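Local coordinates for agarase (Pseudoalteromonas fuliginea, PDB 6XJ9), which is an agarase of glycoside hydrolase family 50 that probably cleaves the beta-1,4 linkages of agarose, at residues T315-D320 with K376-R381. Residues are numbered along the deposited sequence; the frame is centred on the assembly and turned at random.
Sequences TLTGYD and KHFGYR
Tyr380 reaches Asp320 with the end of its ring. From CB the side chain runs with CG anti to the backbone N (chi1 -166°), which carries the ring across to 315-320. The ring also packs against Leu326, Val345 and His391. Tyr380 CE1 lies 3.2 Å from Asp320 OD1, and Tyr380 CZ 3.4 Å from the same oxygen. At the tip, Tyr380 OH donates a hydrogen bond of 2.8 Å to Asp320 OD1, and it is also hydrogen-bonded to Gln323. Asp320 OD1 uses its syn lone pair. It sits at the ring edge, in the plane of the ring, and the carboxylate is turned 32° from that plane. Asp320 OD2 is hydrogen-bonded to His391 ND1, so both oxygens are held, which should limit rotation of the carboxylate. An alanine here takes away the carboxylate, and would probably leave the Tyr380 hydroxyl and His391 without this shared partner. The other contacts are apolar and looser. Thr317 CG2 meets the edge of the Phe378 ring, 4.2 Å from CE1. Leu316 CD2 approaches Arg381 CB at 4.4 Å. Thr317 OG1 accepts from Tyr319 N in an ST turn, and is also hydrogen-bonded to Glu393 OE2. The two segments belong to one antiparallel sheet but are not adjacent in it. Strand 392-395 runs between them, and strand 354-355 flanks 315-320 on its other edge. Helix 397-406 packs against His377, just before strand 378-381.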
ATOM      1  N   THR A 315       3.473  24.828 -16.218  1.00 23.33           N
ATOM      2  CA  THR A 315       2.058  25.170 -16.231  1.00 23.41           C
ATOM      3  C   THR A 315       1.892  26.659 -16.534  1.00 24.04           C
ATOM      4  O   THR A 315       2.733  27.482 -16.165  1.00 25.12           O
ATOM      5  CB  THR A 315       1.378  24.717 -14.929  1.00 22.79           C
ATOM      6  OG1 THR A 315      -0.042  24.749 -15.106  1.00 22.82           O
ATOM      7  CG2 THR A 315       1.787  25.533 -13.718  1.00 22.27           C
ATOM      8  N   LEU A 316       0.794  27.005 -17.208  1.00 25.50           N
ATOM      9  CA  LEU A 316       0.491  28.392 -17.518  1.00 25.84           C
ATOM     10  C   LEU A 316       0.105  29.146 -16.241  1.00 24.91           C
ATOM     11  O   LEU A 316      -0.748  28.693 -15.485  1.00 25.19           O
ATOM     12  CB  LEU A 316      -0.615  28.430 -18.575  1.00 26.25           C
ATOM     13  CG  LEU A 316      -0.178  27.937 -19.954  1.00 29.77           C
ATOM     14  CD1 LEU A 316      -1.380  27.568 -20.811  1.00 29.07           C
ATOM     15  CD2 LEU A 316       0.691  28.972 -20.646  1.00 30.05           C
ATOM     16  N   THR A 317       0.742  30.303 -16.031  1.00 24.78           N
ATOM     17  CA  THR A 317       0.611  31.103 -14.821  1.00 25.26           C
ATOM     18  C   THR A 317      -0.518  32.114 -14.972  1.00 24.87           C
ATOM     19  O   THR A 317      -0.997  32.654 -13.977  1.00 24.66           O
ATOM     20  CB  THR A 317       1.885  31.917 -14.548  1.00 25.64           C
ATOM     21  OG1 THR A 317       2.089  32.777 -15.673  1.00 26.93           O
ATOM     22  CG2 THR A 317       3.107  31.051 -14.336  1.00 25.19           C
ATOM     23  N   GLY A 318      -0.910  32.393 -16.220  1.00 24.45           N
ATOM     24  CA  GLY A 318      -1.928  33.402 -16.488  1.00 24.51           C
ATOM     25  C   GLY A 318      -1.320  34.742 -16.904  1.00 25.88           C
ATOM     26  O   GLY A 318      -2.036  35.677 -17.259  1.00 24.69           O
ATOM     27  N   TYR A 319       0.013  34.835 -16.845  1.00 26.12           N
ATOM     28  CA  TYR A 319       0.699  36.038 -17.271  1.00 27.13           C
ATOM     29  C   TYR A 319       1.066  35.907 -18.746  1.00 27.49           C
ATOM     30  O   TYR A 319       1.170  34.799 -19.270  1.00 25.76           O
ATOM     31  CB  TYR A 319       1.895  36.321 -16.358  1.00 28.86           C
ATOM     32  CG  TYR A 319       1.529  36.706 -14.946  1.00 30.05           C
ATOM     33  CD1 TYR A 319       1.235  35.747 -13.992  1.00 31.77           C
ATOM     34  CD2 TYR A 319       1.469  38.038 -14.559  1.00 32.09           C
ATOM     35  CE1 TYR A 319       0.895  36.095 -12.692  1.00 31.49           C
ATOM     36  CE2 TYR A 319       1.151  38.404 -13.260  1.00 32.27           C
ATOM     37  CZ  TYR A 319       0.858  37.429 -12.324  1.00 32.10           C
ATOM     38  OH  TYR A 319       0.525  37.780 -11.047  1.00 34.54           O
ATOM     39  N   ASP A 320       1.250  37.054 -19.408  1.00 27.27           N
ATOM     40  CA  ASP A 320       1.697  37.088 -20.792  1.00 29.34           C
ATOM     41  C   ASP A 320       2.439  38.395 -21.046  1.00 30.47           C
ATOM     42  O   ASP A 320       2.658  39.195 -20.134  1.00 30.43           O
ATOM     43  CB  ASP A 320       0.548  36.893 -21.789  1.00 29.47           C
ATOM     44  CG  ASP A 320       0.982  36.335 -23.138  1.00 31.44           C
ATOM     45  OD1 ASP A 320       2.194  36.101 -23.329  1.00 28.40           O
ATOM     46  OD2 ASP A 320       0.092  36.112 -23.988  1.00 33.93           O
ATOM     47  N   LYS A 376      14.051  31.716 -11.922  1.00 26.59           N
ATOM     48  CA  LYS A 376      14.650  31.156 -13.120  1.00 27.82           C
ATOM     49  C   LYS A 376      13.765  30.038 -13.677  1.00 27.71           C
ATOM     50  O   LYS A 376      13.964  29.603 -14.807  1.00 27.79           O
ATOM     51  CB  LYS A 376      16.093  30.714 -12.849  1.00 28.04           C
ATOM     52  CG  LYS A 376      16.261  29.527 -11.913  1.00 29.49           C
ATOM     53  CD  LYS A 376      17.658  28.908 -11.949  1.00 31.72           C
ATOM     54  CE  LYS A 376      18.726  29.769 -11.304  1.00 29.48           C
ATOM     55  NZ  LYS A 376      18.486  29.941  -9.851  1.00 30.91           N
ATOM     56  N   HIS A 377      12.770  29.603 -12.890  1.00 26.50           N
ATOM     57  CA  HIS A 377      11.876  28.530 -13.300  1.00 26.83           C
ATOM     58  C   HIS A 377      10.668  29.042 -14.078  1.00 25.90           C
ATOM     59  O   HIS A 377       9.806  28.251 -14.444  1.00 27.20           O
ATOM     60  CB  HIS A 377      11.558  27.600 -12.123  1.00 27.32           C
ATOM     61  CG  HIS A 377      12.820  27.133 -11.484  1.00 26.88           C
ATOM     62  ND1 HIS A 377      13.760  26.410 -12.185  1.00 25.82           N
ATOM     63  CD2 HIS A 377      13.345  27.374 -10.263  1.00 26.86           C
ATOM     64  CE1 HIS A 377      14.792  26.175 -11.405  1.00 28.77           C
ATOM     65  NE2 HIS A 377      14.565  26.765 -10.218  1.00 27.07           N
ATOM     66  N   PHE A 378      10.614  30.353 -14.341  1.00 25.89           N
ATOM     67  CA  PHE A 378       9.663  30.864 -15.315  1.00 26.73           C
ATOM     68  C   PHE A 378      10.110  30.445 -16.714  1.00 26.96           C
ATOM     69  O   PHE A 378      11.302  30.377 -17.003  1.00 28.44           O
ATOM     70  CB  PHE A 378       9.515  32.390 -15.241  1.00 27.79           C
ATOM     71  CG  PHE A 378       8.656  32.920 -14.115  1.00 26.58           C
ATOM     72  CD1 PHE A 378       7.276  32.760 -14.131  1.00 25.90           C
ATOM     73  CD2 PHE A 378       9.225  33.602 -13.049  1.00 25.74           C
ATOM     74  CE1 PHE A 378       6.489  33.241 -13.092  1.00 24.67           C
ATOM     75  CE2 PHE A 378       8.436  34.084 -12.012  1.00 25.22           C
ATOM     76  CZ  PHE A 378       7.072  33.901 -12.033  1.00 24.77           C
ATOM     77  N   GLY A 379       9.128  30.149 -17.568  1.00 27.49           N
ATOM     78  CA  GLY A 379       9.371  29.863 -18.972  1.00 26.93           C
ATOM     79  C   GLY A 379       8.299  30.521 -19.830  1.00 27.97           C
ATOM     80  O   GLY A 379       7.632  31.444 -19.375  1.00 26.65           O
ATOM     81  N   TYR A 380       8.154  30.035 -21.067  1.00 28.57           N
ATOM     82  CA  TYR A 380       7.159  30.548 -21.984  1.00 28.39           C
ATOM     83  C   TYR A 380       6.741  29.463 -22.975  1.00 30.86           C
ATOM     84  O   TYR A 380       7.568  28.672 -23.429  1.00 29.18           O
ATOM     85  CB  TYR A 380       7.660  31.796 -22.719  1.00 28.49           C
ATOM     86  CG  TYR A 380       6.535  32.531 -23.401  1.00 28.75           C
ATOM     87  CD1 TYR A 380       5.794  33.484 -22.722  1.00 28.71           C
ATOM     88  CD2 TYR A 380       6.165  32.219 -24.701  1.00 28.96           C
ATOM     89  CE1 TYR A 380       4.731  34.138 -23.328  1.00 29.80           C
ATOM     90  CE2 TYR A 380       5.104  32.852 -25.320  1.00 28.84           C
ATOM     91  CZ  TYR A 380       4.384  33.814 -24.629  1.00 29.80           C
ATOM     92  OH  TYR A 380       3.339  34.440 -25.228  1.00 30.08           O
ATOM     93  N   ARG A 381       5.446  29.469 -23.312  1.00 31.71           N
ATOM     94  CA  ARG A 381       4.845  28.530 -24.246  1.00 35.54           C
ATOM     95  C   ARG A 381       4.199  29.300 -25.392  1.00 36.65           C
ATOM     96  O   ARG A 381       3.257  30.067 -25.165  1.00 35.00           O
ATOM     97  CB  ARG A 381       3.749  27.723 -23.546  1.00 37.99           C
ATOM     98  CG  ARG A 381       3.181  26.597 -24.397  1.00 42.31           C
ATOM     99  CD  ARG A 381       3.907  25.349 -23.952  1.00 44.98           C
ATOM    100  NE  ARG A 381       4.046  24.311 -24.956  1.00 50.90           N
ATOM    101  CZ  ARG A 381       4.588  23.120 -24.720  1.00 47.11           C
ATOM    102  NH1 ARG A 381       5.025  22.817 -23.507  1.00 43.68           N
ATOM    103  NH2 ARG A 381       4.685  22.238 -25.697  1.00 47.47           N
TER